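Local coordinates for protein type VI secretion system component (PDB 2P5Z) that is a component of the type VI secretion system, resembles phage T4 tail proteins gp27 and gp5, and probably forms part of the secretion system's trimeric membrane-puncturing spike, at residues Leu97-Gln101 with Asp102-Tyr106; Gln129-Pro132 with Gln133-Lys137; Thr173-Ser176 with Arg177-Glu181; Gly315-Ser319 with Ser320-Pro324; Ile328-Gly332 with Asp333-Ala337. All blocks are in the same frame, centred on the assembly; numbering follows the deposited sequence.

Interaction 1 of 5, residues Leu97-Gln101 with Asp102-Tyr106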
loop_
_atom_site.group_PDB
_atom_site.type_symbol
_atom_site.label_atom_id
_atom_site.label_comp_id
_atom_site.label_asym_id
_atom_site.label_seq_id
_atom_site.Cartn_x
_atom_site.Cartn_y
_atom_site.Cartn_z
ATOM N N LEU A 97 29.936 5.007 -3.668
ATOM C CA LEU A 97 29.292 5.045 -4.986
ATOM C C LEU A 97 30.175 4.656 -6.177
ATOM O O LEU A 97 29.748 3.899 -7.032
ATOM C CB LEU A 97 28.672 6.414 -5.217
ATOM C CG LEU A 97 27.445 6.557 -4.343
ATOM C CD1 LEU A 97 26.873 7.937 -4.433
ATOM C CD2 LEU A 97 26.435 5.520 -4.787
ATOM N N SER A 98 31.393 5.182 -6.241
ATOM C CA SER A 98 32.315 4.884 -7.350
ATOM C C SER A 98 33.719 5.243 -6.944
ATOM O O SER A 98 33.933 5.840 -5.893
ATOM C CB SER A 98 31.957 5.670 -8.625
ATOM O OG SER A 98 31.915 7.060 -8.363
ATOM N N SER A 99 34.672 4.901 -7.797
ATOM C CA SER A 99 36.062 5.244 -7.557
ATOM C C SER A 99 36.733 5.650 -8.838
ATOM O O SER A 99 36.575 5.011 -9.861
ATOM C CB SER A 99 36.795 4.060 -6.945
ATOM O OG SER A 99 36.362 3.856 -5.608
ATOM N N SER A 100 37.488 6.732 -8.787
ATOM C CA SER A 100 38.331 7.104 -9.911
ATOM C C SER A 100 39.757 6.684 -9.625
ATOM O O SER A 100 40.027 5.889 -8.704
ATOM C CB SER A 100 38.284 8.607 -10.133
ATOM O OG SER A 100 37.025 9.001 -10.642
ATOM N N GLN A 101 40.662 7.237 -10.426
ATOM C CA GLN A 101 42.096 7.060 -10.250
ATOM C C GLN A 101 42.536 7.732 -8.955
ATOM O O GLN A 101 43.366 7.200 -8.233
ATOM C CB GLN A 101 42.842 7.677 -11.447
ATOM C CG GLN A 101 44.357 7.443 -11.473
ATOM C CD GLN A 101 44.731 6.004 -11.794
ATOM O OE1 GLN A 101 44.017 5.317 -12.521
ATOM N NE2 GLN A 101 45.854 5.545 -11.254
ATOM N N ASP A 102 41.948 8.884 -8.644
ATOM C CA ASP A 102 42.421 9.678 -7.516
ATOM C C ASP A 102 41.405 9.962 -6.413
ATOM O O ASP A 102 41.766 10.463 -5.334
ATOM C CB ASP A 102 43.070 10.963 -8.027
ATOM C CG ASP A 102 44.345 10.674 -8.772
ATOM O OD1 ASP A 102 45.275 10.132 -8.118
ATOM O OD2 ASP A 102 44.390 10.915 -10.011
ATOM N N GLU A 103 40.147 9.620 -6.662
ATOM C CA GLU A 103 39.137 9.847 -5.653
ATOM C C GLU A 103 38.043 8.779 -5.605
ATOM O O GLU A 103 38.000 7.865 -6.426
ATOM C CB GLU A 103 38.541 11.249 -5.805
ATOM C CG GLU A 103 38.210 11.630 -7.226
ATOM C CD GLU A 103 37.285 12.830 -7.288
ATOM O OE1 GLU A 103 37.358 13.681 -6.364
ATOM O OE2 GLU A 103 36.483 12.917 -8.254
ATOM N N ALA A 104 37.185 8.885 -4.601
ATOM C CA ALA A 104 36.007 8.048 -4.531
ATOM C C ALA A 104 34.818 8.910 -4.198
ATOM O O ALA A 104 34.970 9.966 -3.593
ATOM C CB ALA A 104 36.179 6.951 -3.514
ATOM N N ARG A 105 33.640 8.467 -4.628
ATOM C CA ARG A 105 32.391 9.191 -4.401
ATOM C C ARG A 105 31.621 8.443 -3.314
ATOM O O ARG A 105 31.590 7.216 -3.309
ATOM C CB ARG A 105 31.606 9.231 -5.708
ATOM C CG ARG A 105 30.369 10.087 -5.744
ATOM C CD ARG A 105 29.923 10.173 -7.185
ATOM N NE ARG A 105 28.507 9.851 -7.383
ATOM C CZ ARG A 105 28.054 8.820 -8.101
ATOM N NH1 ARG A 105 28.897 7.990 -8.704
ATOM N NH2 ARG A 105 26.745 8.622 -8.219
ATOM N N TYR A 106 31.031 9.181 -2.382
ATOM C CA TYR A 106 30.345 8.571 -1.250
ATOM C C TYR A 106 29.019 9.240 -1.013
ATOM O O TYR A 106 28.825 10.383 -1.426
ATOM C CB TYR A 106 31.161 8.676 0.047
ATOM C CG TYR A 106 32.480 7.953 0.001
ATOM C CD1 TYR A 106 33.660 8.634 -0.310
ATOM C CD2 TYR A 106 32.554 6.587 0.260
ATOM C CE1 TYR A 106 34.876 7.974 -0.361
ATOM C CE2 TYR A 106 33.764 5.915 0.211
ATOM C CZ TYR A 106 34.927 6.613 -0.105
ATOM O OH TYR A 106 36.142 5.946 -0.152
#
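L97 and S98 both stand opposite R105, a classic beta bulge close to the tip of a beta hairpin. Backbone hydrogen bonds hold the bulge on both sides: L97 N donates to R105 O at 2.8 Å, and R105 N to S98 O at 2.9 Å. Nearer the turn, S100 N bonds to E103 O over 2.7 Å, and the chain reverses through Q101 and D102. Between these bonds S99 and A104 form a non-hydrogen-bonded antiparallel pair, their CA atoms 4.1 Å apart. The axes of strands 97-99 and 104-106 run at 169° to each other.

One polar side-chain bond joins the strands. R105 NH1 donates to S98 OG at 3.2 Å, the hydroxyl lying near the guanidinium edge but 16° out of its plane. S98 OG sits between its own backbone N and carbonyl carbon (chi1 56°), which brings it up beside R105 CB.

Apolar contact comes from L97. Its CB lies 3.8 Å above the R105 guanidinium plane, over the centre, while its CD1 reaches along toward NE and NH2. On the face that carries S99 and A104, S99 OG rests 3.7 Å from A104 CB and hydrogen-bonds to H96.

With Q48 OE1 taking R105 NE, S98 taking NH1 and L97 lying over one face, the guanidinium is probably restrained in rotation by polar partners at its edge and a hydrocarbon on its flat side.

Interaction 2 of 5, residues Gln129-Pro132 with Gln133-Lys137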
loop_
_atom_site.group_PDB
_atom_site.type_symbol
_atom_site.label_atom_id
_atom_site.label_comp_id
_atom_site.label_asym_id
_atom_site.label_seq_id
_atom_site.Cartn_x
_atom_site.Cartn_y
_atom_site.Cartn_z
ATOM N N GLN A 129 -0.586 9.200 32.727
ATOM C CA GLN A 129 0.236 10.251 32.160
ATOM C C GLN A 129 -0.552 11.091 31.195
ATOM O O GLN A 129 -1.616 10.687 30.728
ATOM C CB GLN A 129 1.450 9.672 31.468
ATOM C CG GLN A 129 2.074 8.467 32.127
ATOM C CD GLN A 129 3.080 8.841 33.185
ATOM O OE1 GLN A 129 4.279 8.753 32.959
ATOM N NE2 GLN A 129 2.600 9.274 34.345
ATOM N N THR A 130 -0.037 12.282 30.924
ATOM C CA THR A 130 -0.494 13.079 29.788
ATOM C C THR A 130 0.286 12.605 28.569
ATOM O O THR A 130 1.347 11.958 28.716
ATOM C CB THR A 130 -0.143 14.529 29.992
ATOM O OG1 THR A 130 1.288 14.655 29.975
ATOM C CG2 THR A 130 -0.671 15.001 31.327
ATOM N N VAL A 131 -0.234 12.907 27.377
ATOM C CA VAL A 131 0.532 12.676 26.140
ATOM C C VAL A 131 1.983 13.237 26.199
ATOM O O VAL A 131 2.929 12.475 25.936
ATOM C CB VAL A 131 -0.227 13.119 24.847
ATOM C CG1 VAL A 131 0.713 13.098 23.624
ATOM C CG2 VAL A 131 -1.447 12.246 24.603
ATOM N N PRO A 132 2.170 14.536 26.574
ATOM C CA PRO A 132 3.554 15.022 26.719
ATOM C C PRO A 132 4.449 14.236 27.667
ATOM O O PRO A 132 5.619 13.998 27.348
ATOM C CB PRO A 132 3.381 16.452 27.228
ATOM C CG PRO A 132 2.048 16.857 26.726
ATOM C CD PRO A 132 1.202 15.637 26.770
ATOM N N GLN A 133 3.909 13.821 28.806
ATOM C CA GLN A 133 4.706 13.059 29.765
ATOM C C GLN A 133 5.140 11.709 29.184
ATOM O O GLN A 133 6.317 11.319 29.318
ATOM C CB GLN A 133 3.953 12.884 31.079
ATOM C CG GLN A 133 3.937 14.129 31.941
ATOM C CD GLN A 133 2.987 14.011 33.123
ATOM O OE1 GLN A 133 1.859 13.511 32.999
ATOM N NE2 GLN A 133 3.438 14.476 34.278
ATOM N N ILE A 134 4.207 11.020 28.517
ATOM C CA ILE A 134 4.550 9.792 27.783
ATOM C C ILE A 134 5.656 10.055 26.757
ATOM O O ILE A 134 6.660 9.317 26.716
ATOM C CB ILE A 134 3.309 9.139 27.110
ATOM C CG1 ILE A 134 2.269 8.766 28.170
ATOM C CG2 ILE A 134 3.697 7.865 26.359
ATOM C CD1 ILE A 134 0.907 8.339 27.635
ATOM N N VAL A 135 5.494 11.128 25.969
ATOM C CA VAL A 135 6.477 11.470 24.941
ATOM C C VAL A 135 7.845 11.772 25.575
ATOM O O VAL A 135 8.872 11.170 25.203
ATOM C CB VAL A 135 5.973 12.605 24.009
ATOM C CG1 VAL A 135 7.092 13.094 23.108
ATOM C CG2 VAL A 135 4.815 12.105 23.159
ATOM N N GLU A 136 7.849 12.635 26.584
ATOM C CA GLU A 136 9.069 12.867 27.351
ATOM C C GLU A 136 9.710 11.590 27.947
ATOM O O GLU A 136 10.940 11.430 27.909
ATOM C CB GLU A 136 8.847 13.918 28.430
ATOM C CG GLU A 136 10.138 14.257 29.115
ATOM C CD GLU A 136 10.097 15.535 29.894
ATOM O OE1 GLU A 136 9.144 16.323 29.691
ATOM O OE2 GLU A 136 11.043 15.750 30.695
ATOM N N LYS A 137 8.883 10.675 28.452
ATOM C CA LYS A 137 9.387 9.387 28.935
ATOM C C LYS A 137 10.089 8.620 27.848
ATOM O O LYS A 137 11.214 8.188 28.052
ATOM C CB LYS A 137 8.282 8.507 29.524
ATOM C CG LYS A 137 7.905 8.819 30.947
ATOM C CD LYS A 137 6.976 7.735 31.483
ATOM C CE LYS A 137 7.284 7.387 32.939
ATOM N NZ LYS A 137 8.276 6.252 33.001
#
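Q133 OE1 is gripped twice by T130, which sits at the N-cap of helix 131-140. T130 N donates to it at 3.1 Å, straight (168°) and in the carbonyl plane, on a lone pair; T130 OG1 adds a weak bond at 3.3 Å. In return Q133 N donates to T130 OG1 over 3.0 Å, and the reciprocal pair makes a capping box. Q133 reaches back because its CG lies anti to the carbonyl carbon (chi1 -76°) and the chain then runs extended, carrying the amide past the start of the helix.

Behind the cap the regular helical bonds begin: I134 N to T130 O, V135 N to V131 O, and E136 N to P132 O at 2.7 Å. First-turn NH groups are thus met partly by side chain, partly by main chain.

The apolar flank faces inward. V131, I134 and V135 lean on helix 171-182, while P132 touches F152 of strand 150-153. K137 and E136 carry their charges to E141 and R140, one turn on in the same helix.

Q129 lies across the opening turn, its CB 3.5 Å from I134 CG1, and its side chain crosses that of K137 at about a right angle, with Q129 OE1 against K137 CD at 3.2 Å.

Interaction 3 of 5, residues Thr173-Ser176 with Arg177-Glu181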
loop_
_atom_site.group_PDB
_atom_site.type_symbol
_atom_site.label_atom_id
_atom_site.label_comp_id
_atom_site.label_asym_id
_atom_site.label_seq_id
_atom_site.Cartn_x
_atom_site.Cartn_y
_atom_site.Cartn_z
ATOM N N THR A 173 6.591 5.988 15.520
ATOM C CA THR A 173 5.209 5.912 15.098
ATOM C C THR A 173 4.285 6.190 16.280
ATOM O O THR A 173 3.356 7.016 16.166
ATOM C CB THR A 173 4.898 4.553 14.499
ATOM O OG1 THR A 173 5.828 4.287 13.449
ATOM C CG2 THR A 173 3.463 4.500 13.947
ATOM N N PHE A 174 4.592 5.554 17.420
ATOM C CA PHE A 174 3.788 5.693 18.638
ATOM C C PHE A 174 3.689 7.138 19.103
ATOM O O PHE A 174 2.576 7.670 19.310
ATOM C CB PHE A 174 4.370 4.828 19.762
ATOM C CG PHE A 174 3.595 4.905 21.051
ATOM C CD1 PHE A 174 2.225 4.625 21.080
ATOM C CD2 PHE A 174 4.231 5.252 22.233
ATOM C CE1 PHE A 174 1.510 4.712 22.249
ATOM C CE2 PHE A 174 3.518 5.324 23.421
ATOM C CZ PHE A 174 2.160 5.057 23.430
ATOM N N VAL A 175 4.856 7.766 19.238
ATOM C CA VAL A 175 4.948 9.152 19.672
ATOM C C VAL A 175 4.217 10.095 18.720
ATOM O O VAL A 175 3.425 10.939 19.163
ATOM C CB VAL A 175 6.424 9.569 19.867
ATOM C CG1 VAL A 175 6.577 11.076 19.867
ATOM C CG2 VAL A 175 6.972 8.976 21.185
ATOM N N SER A 176 4.431 9.902 17.416
ATOM C CA SER A 176 3.858 10.779 16.400
ATOM C C SER A 176 2.348 10.639 16.370
ATOM O O SER A 176 1.641 11.648 16.274
ATOM C CB SER A 176 4.453 10.487 15.025
ATOM O OG SER A 176 5.874 10.507 15.064
ATOM N N ARG A 177 1.860 9.398 16.495
ATOM C CA ARG A 177 0.423 9.139 16.603
ATOM C C ARG A 177 -0.212 9.864 17.795
ATOM O O ARG A 177 -1.235 10.545 17.632
ATOM C CB ARG A 177 0.139 7.647 16.695
ATOM C CG ARG A 177 -1.340 7.344 16.816
ATOM C CD ARG A 177 -1.693 5.865 16.612
ATOM N NE ARG A 177 -1.119 4.959 17.610
ATOM C CZ ARG A 177 -1.549 4.827 18.873
ATOM N NH1 ARG A 177 -2.563 5.559 19.338
ATOM N NH2 ARG A 177 -0.948 3.956 19.678
ATOM N N LEU A 178 0.418 9.763 18.969
ATOM C CA LEU A 178 -0.118 10.411 20.167
ATOM C C LEU A 178 -0.168 11.915 20.027
ATOM O O LEU A 178 -1.187 12.532 20.362
ATOM C CB LEU A 178 0.681 10.061 21.434
ATOM C CG LEU A 178 0.778 8.658 22.057
ATOM C CD1 LEU A 178 1.351 8.791 23.434
ATOM C CD2 LEU A 178 -0.540 7.914 22.108
ATOM N N LEU A 179 0.926 12.505 19.536
ATOM C CA LEU A 179 0.968 13.947 19.305
ATOM C C LEU A 179 -0.050 14.387 18.255
ATOM O O LEU A 179 -0.713 15.413 18.418
ATOM C CB LEU A 179 2.351 14.373 18.881
ATOM C CG LEU A 179 3.483 14.123 19.877
ATOM C CD1 LEU A 179 4.790 14.410 19.172
ATOM C CD2 LEU A 179 3.342 14.976 21.131
ATOM N N SER A 180 -0.215 13.596 17.197
ATOM C CA SER A 180 -1.103 14.028 16.119
ATOM C C SER A 180 -2.583 13.939 16.477
ATOM O O SER A 180 -3.369 14.798 16.048
ATOM C CB SER A 180 -0.838 13.274 14.820
ATOM O OG SER A 180 -1.439 11.997 14.862
ATOM N N GLU A 181 -2.947 12.910 17.252
ATOM C CA GLU A 181 -4.335 12.679 17.669
ATOM C C GLU A 181 -4.844 13.846 18.502
ATOM O O GLU A 181 -6.026 14.161 18.492
ATOM C CB GLU A 181 -4.462 11.357 18.437
ATOM C CG GLU A 181 -4.870 10.158 17.576
ATOM C CD GLU A 181 -4.401 8.809 18.120
ATOM O OE1 GLU A 181 -3.778 8.765 19.190
ATOM O OE2 GLU A 181 -4.635 7.781 17.452
#
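The F174 ring carries L178 over one face and R177 at its edge. L178 CG stands 4.0 Å above the ring plane, offset toward the rim and 20° off the ring normal as seen from the centroid, a CH-pi contact; L178 CD2 extends it to F174 CE1 at 3.8 Å. At the edge, in the ring plane, R177 NH2 lies 3.5 Å from F174 CD1. The guanidinium is turned 60° from the ring, so the two groups do not stack.

R177 gets there by a bend. Its CG is anti to the backbone N, and the turn at chi3 (63°) folds the guanidinium back alongside the phenylalanine. E169 takes R177 NE in a salt bridge, which fixes this head further. R177 NH1 also meets E181 OE1 in a weak salt bridge, doubtful in detail because E181 is modelled in two conformers.

One step round the helix, V175 CG1 and L179 CD1 lie side by side at 3.8 Å, pointing the same way. Main-chain bonds run four residues ahead from T173, F174, V175 and S176; R177 O is gripped by two donors, E181 N at 2.9 Å and S180 OG at 3.1 Å, arriving from the same face of its plane.

F174 also touches I134 and V164, V175 touches I138, and T173 OG1 bonds to D170. F174-L178 and V175-L179 are i to i+4 pairs of a largely buried helix, 171-182, whose apolar side chains pack on helix 131-140 and strand 161-166.

Interaction 4 of 5, residues Gly315-Ser319 with Ser320-Pro324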
loop_
_atom_site.group_PDB
_atom_site.type_symbol
_atom_site.label_atom_id
_atom_site.label_comp_id
_atom_site.label_asym_id
_atom_site.label_seq_id
_atom_site.Cartn_x
_atom_site.Cartn_y
_atom_site.Cartn_z
ATOM N N GLY A 315 5.902 27.161 -3.538
ATOM C CA GLY A 315 6.810 28.159 -4.065
ATOM C C GLY A 315 8.252 27.698 -4.132
ATOM O O GLY A 315 8.573 26.580 -3.737
ATOM N N GLN A 316 9.118 28.572 -4.645
ATOM C CA GLN A 316 10.545 28.289 -4.762
ATOM C C GLN A 316 11.362 29.420 -4.190
ATOM O O GLN A 316 10.894 30.558 -4.140
ATOM C CB GLN A 316 10.935 28.055 -6.208
ATOM C CG GLN A 316 10.882 26.620 -6.594
ATOM C CD GLN A 316 10.719 26.448 -8.066
ATOM O OE1 GLN A 316 9.796 27.004 -8.664
ATOM N NE2 GLN A 316 11.600 25.667 -8.676
ATOM N N SER A 317 12.579 29.101 -3.756
ATOM C CA SER A 317 13.428 30.083 -3.107
ATOM C C SER A 317 14.915 29.727 -3.115
ATOM O O SER A 317 15.302 28.572 -3.381
ATOM C CB SER A 317 12.987 30.318 -1.668
ATOM O OG SER A 317 13.667 31.436 -1.130
ATOM N N THR A 318 15.731 30.743 -2.819
ATOM C CA THR A 318 17.178 30.592 -2.652
ATOM C C THR A 318 17.607 30.962 -1.238
ATOM O O THR A 318 18.789 30.862 -0.907
ATOM C CB THR A 318 17.988 31.500 -3.633
ATOM O OG1 THR A 318 17.547 32.866 -3.521
ATOM C CG2 THR A 318 17.848 31.027 -5.059
ATOM N N SER A 319 16.658 31.434 -0.429
ATOM C CA SER A 319 16.916 31.741 0.981
ATOM C C SER A 319 17.376 30.520 1.774
ATOM O O SER A 319 16.736 29.486 1.759
ATOM C CB SER A 319 15.675 32.327 1.646
ATOM O OG SER A 319 15.851 32.377 3.053
ATOM N N SER A 320 18.494 30.655 2.469
ATOM C CA SER A 320 19.047 29.576 3.270
ATOM C C SER A 320 18.441 29.630 4.659
ATOM O O SER A 320 18.652 28.733 5.479
ATOM C CB SER A 320 20.539 29.777 3.397
ATOM O OG SER A 320 20.801 31.027 4.016
ATOM N N LEU A 321 17.724 30.714 4.924
ATOM C CA LEU A 321 17.044 30.905 6.184
ATOM C C LEU A 321 15.675 30.213 6.207
ATOM O O LEU A 321 15.167 29.885 7.283
ATOM C CB LEU A 321 16.892 32.401 6.473
ATOM C CG LEU A 321 18.136 33.126 7.000
ATOM C CD1 LEU A 321 17.855 34.610 7.201
ATOM C CD2 LEU A 321 18.636 32.489 8.302
ATOM N N LEU A 322 15.101 29.984 5.022
ATOM C CA LEU A 322 13.740 29.454 4.890
ATOM C C LEU A 322 13.629 27.995 5.346
ATOM O O LEU A 322 14.364 27.115 4.884
ATOM C CB LEU A 322 13.234 29.611 3.454
ATOM C CG LEU A 322 11.742 29.934 3.332
ATOM C CD1 LEU A 322 11.513 31.406 3.585
ATOM C CD2 LEU A 322 11.196 29.574 1.972
ATOM N N MET A 323 12.689 27.755 6.254
ATOM C CA MET A 323 12.675 26.547 7.062
ATOM C C MET A 323 11.241 26.279 7.481
ATOM O O MET A 323 10.461 27.219 7.600
ATOM C CB MET A 323 13.483 26.828 8.319
ATOM C CG MET A 323 14.435 25.747 8.727
ATOM S SD MET A 323 15.158 26.161 10.325
ATOM C CE MET A 323 15.459 27.923 10.179
ATOM N N PRO A 324 10.887 25.002 7.712
ATOM C CA PRO A 324 9.640 24.682 8.389
ATOM C C PRO A 324 9.541 25.308 9.785
ATOM O O PRO A 324 10.488 25.245 10.578
ATOM C CB PRO A 324 9.699 23.162 8.506
ATOM C CG PRO A 324 10.531 22.742 7.381
ATOM C CD PRO A 324 11.603 23.777 7.316
#
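S319 OG draws the turn together, accepting weak hydrogen bonds from L321 N at 3.1 Å and L322 N at 3.2 Å. The hydroxyl is thrown forward over these two NH groups because OG stands anti to the serine's own N (chi1 169°). Both bonds are well off straight, and a third weak one runs to E228 OE1, so several loose ties share the oxygen. Just before it, S319 N donates to S317 OG at 3.1 Å with an angle of 162°, an ST turn that bends the chain off the end of strand 311-317. S317 OG also bonds to A229 O.

The close-packed part is the inner side, where buried L322 brings its CD2 to S317 CB at 4.1 Å. The solvent side is looser: L321 is exposed, and though its CB passes S319 OG at 3.6 Å, the rest of the chain leads away. T318 turns from the loop onto W231, with OG1 bonded to A229 N.

S320, although it lies in the loop, is buried, with its OG on E228 OE2. The loop thus leaves strand 311-317 between strands 230-237 and 359-366, which pair with it, and places L322 on L360 and F362 and against L214 of strand 209-214.

Interaction 5 of 5, residues Ile328-Gly332 with Asp333-Ala337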
loop_
_atom_site.group_PDB
_atom_site.type_symbol
_atom_site.label_atom_id
_atom_site.label_comp_id
_atom_site.label_asym_id
_atom_site.label_seq_id
_atom_site.Cartn_x
_atom_site.Cartn_y
_atom_site.Cartn_z
ATOM N N ILE A 328 6.558 33.495 7.057
ATOM C CA ILE A 328 7.124 34.525 6.197
ATOM C C ILE A 328 6.049 35.289 5.441
ATOM O O ILE A 328 4.906 34.847 5.350
ATOM C CB ILE A 328 8.131 33.947 5.192
ATOM C CG1 ILE A 328 7.397 33.171 4.098
ATOM C CG2 ILE A 328 9.170 33.086 5.914
ATOM C CD1 ILE A 328 8.114 33.121 2.792
ATOM N N LYS A 329 6.416 36.456 4.919
ATOM C CA LYS A 329 5.545 37.175 3.988
ATOM C C LYS A 329 6.302 37.546 2.728
ATOM O O LYS A 329 7.529 37.468 2.690
ATOM C CB LYS A 329 4.889 38.393 4.635
ATOM C CG LYS A 329 5.626 38.956 5.842
ATOM C CD LYS A 329 4.666 39.448 6.931
ATOM C CE LYS A 329 3.678 40.503 6.419
ATOM N NZ LYS A 329 2.346 39.948 6.004
ATOM N N VAL A 330 5.560 37.903 1.688
ATOM C CA VAL A 330 6.143 38.201 0.381
ATOM C C VAL A 330 5.910 39.670 -0.007
ATOM O O VAL A 330 4.803 40.184 0.158
ATOM C CB VAL A 330 5.585 37.237 -0.710
ATOM C CG1 VAL A 330 6.228 37.490 -2.074
ATOM C CG2 VAL A 330 5.811 35.797 -0.308
ATOM N N GLN A 331 6.960 40.332 -0.507
ATOM C CA GLN A 331 6.887 41.712 -1.016
ATOM C C GLN A 331 5.950 41.882 -2.224
ATOM O O GLN A 331 5.017 42.690 -2.187
ATOM C CB GLN A 331 8.285 42.211 -1.376
ATOM C CG GLN A 331 8.492 43.689 -1.083
ATOM C CD GLN A 331 8.628 43.974 0.409
ATOM O OE1 GLN A 331 9.526 43.448 1.076
ATOM N NE2 GLN A 331 7.741 44.814 0.935
ATOM N N GLY A 332 6.205 41.128 -3.290
ATOM C CA GLY A 332 5.270 41.054 -4.417
ATOM C C GLY A 332 5.497 42.062 -5.531
ATOM O O GLY A 332 6.609 42.192 -6.045
ATOM N N ASP A 333 4.434 42.751 -5.939
ATOM C CA ASP A 333 3.088 42.473 -5.455
ATOM C C ASP A 333 2.267 41.845 -6.574
ATOM O O ASP A 333 1.044 41.991 -6.631
ATOM C CB ASP A 333 2.420 43.743 -4.921
ATOM C CG ASP A 333 2.593 44.927 -5.852
ATOM O OD1 ASP A 333 3.418 45.813 -5.533
ATOM O OD2 ASP A 333 1.917 44.969 -6.905
ATOM N N ASP A 334 2.971 41.145 -7.463
ATOM C CA ASP A 334 2.353 40.328 -8.506
ATOM C C ASP A 334 2.074 38.929 -7.936
ATOM O O ASP A 334 1.572 38.039 -8.627
ATOM C CB ASP A 334 3.285 40.246 -9.724
ATOM C CG ASP A 334 2.535 40.007 -11.037
ATOM O OD1 ASP A 334 1.285 39.931 -11.018
ATOM O OD2 ASP A 334 3.197 39.903 -12.095
ATOM N N ALA A 335 2.418 38.760 -6.659
ATOM C CA ALA A 335 2.179 37.550 -5.889
ATOM C C ALA A 335 0.743 37.540 -5.392
ATOM O O ALA A 335 0.239 38.586 -4.976
ATOM C CB ALA A 335 3.130 37.519 -4.704
ATOM N N PRO A 336 0.082 36.358 -5.430
ATOM C CA PRO A 336 -1.269 36.143 -4.894
ATOM C C PRO A 336 -1.475 36.631 -3.454
ATOM O O PRO A 336 -0.512 36.740 -2.686
ATOM C CB PRO A 336 -1.440 34.626 -4.987
ATOM C CG PRO A 336 -0.587 34.236 -6.145
ATOM C CD PRO A 336 0.610 35.133 -6.066
ATOM N N ALA A 337 -2.735 36.920 -3.124
ATOM C CA ALA A 337 -3.124 37.627 -1.898
ATOM C C ALA A 337 -2.666 36.963 -0.604
ATOM O O ALA A 337 -2.231 37.659 0.313
ATOM C CB ALA A 337 -4.641 37.855 -1.875
#
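The peptide between G332 and D333 is modelled cis, which brings their CA atoms to 2.8 Å, and G332 takes backbone angles (phi 91°, psi -131°) at which a CB would press on the carbonyl O of Q331. A cis bond before a residue other than proline is unusual, and at this resolution the detail deserves caution.

The side chains meet on the inner side of the bend. V330 ends strand 326-330, and its CG1, anti to the backbone N (chi1 -177°), touches A335 CB at 4.1 Å. A335 CB also lies 4.1 Å from G332 CA, so one methyl group fills the crook between the strand end and the glycine. F339 and V230 pack on V330, while L233 and L216 pack on A335, which makes this a small apolar core beneath an exposed loop.

The two aspartates lie on the exposed part of the loop, the end of D334 leading away. D333 touches R340 with its side chain. D334 OD1 forms a salt bridge with K54 of the second subunit, and D334 packs there on S100 of that chain.

The two halves share van der Waals contact, without a hydrogen bond between them. It is a short strand-to-helix connection, from strand 326-330 to helix 337-341, whose outer edge serves a subunit interface in this three-chain, phage-hub-like assembly.

In the fold
All five contacts lie in series along the chain, within the part that resembles the phage baseplate hub. Interactions 2 and 3 form the helical pair: their centres are 11 Å apart, and V131, I134 and V135 pack on V175, L178 and L179. Interactions 4 and 5 lie at the ends of strands 311-317 and 326-330 and the loops that follow; their centres are 15 Å apart, and L322 CD1 meets I328 CG2. Interaction 1, a hairpin tip, stands about 45 Å from interaction 5 between centres in the same chain, yet D334 of interaction 5 reaches S100 of a neighbouring subunit. These two loops therefore help join the subunits, while the helix pair packs with strands 150-153 and 161-166.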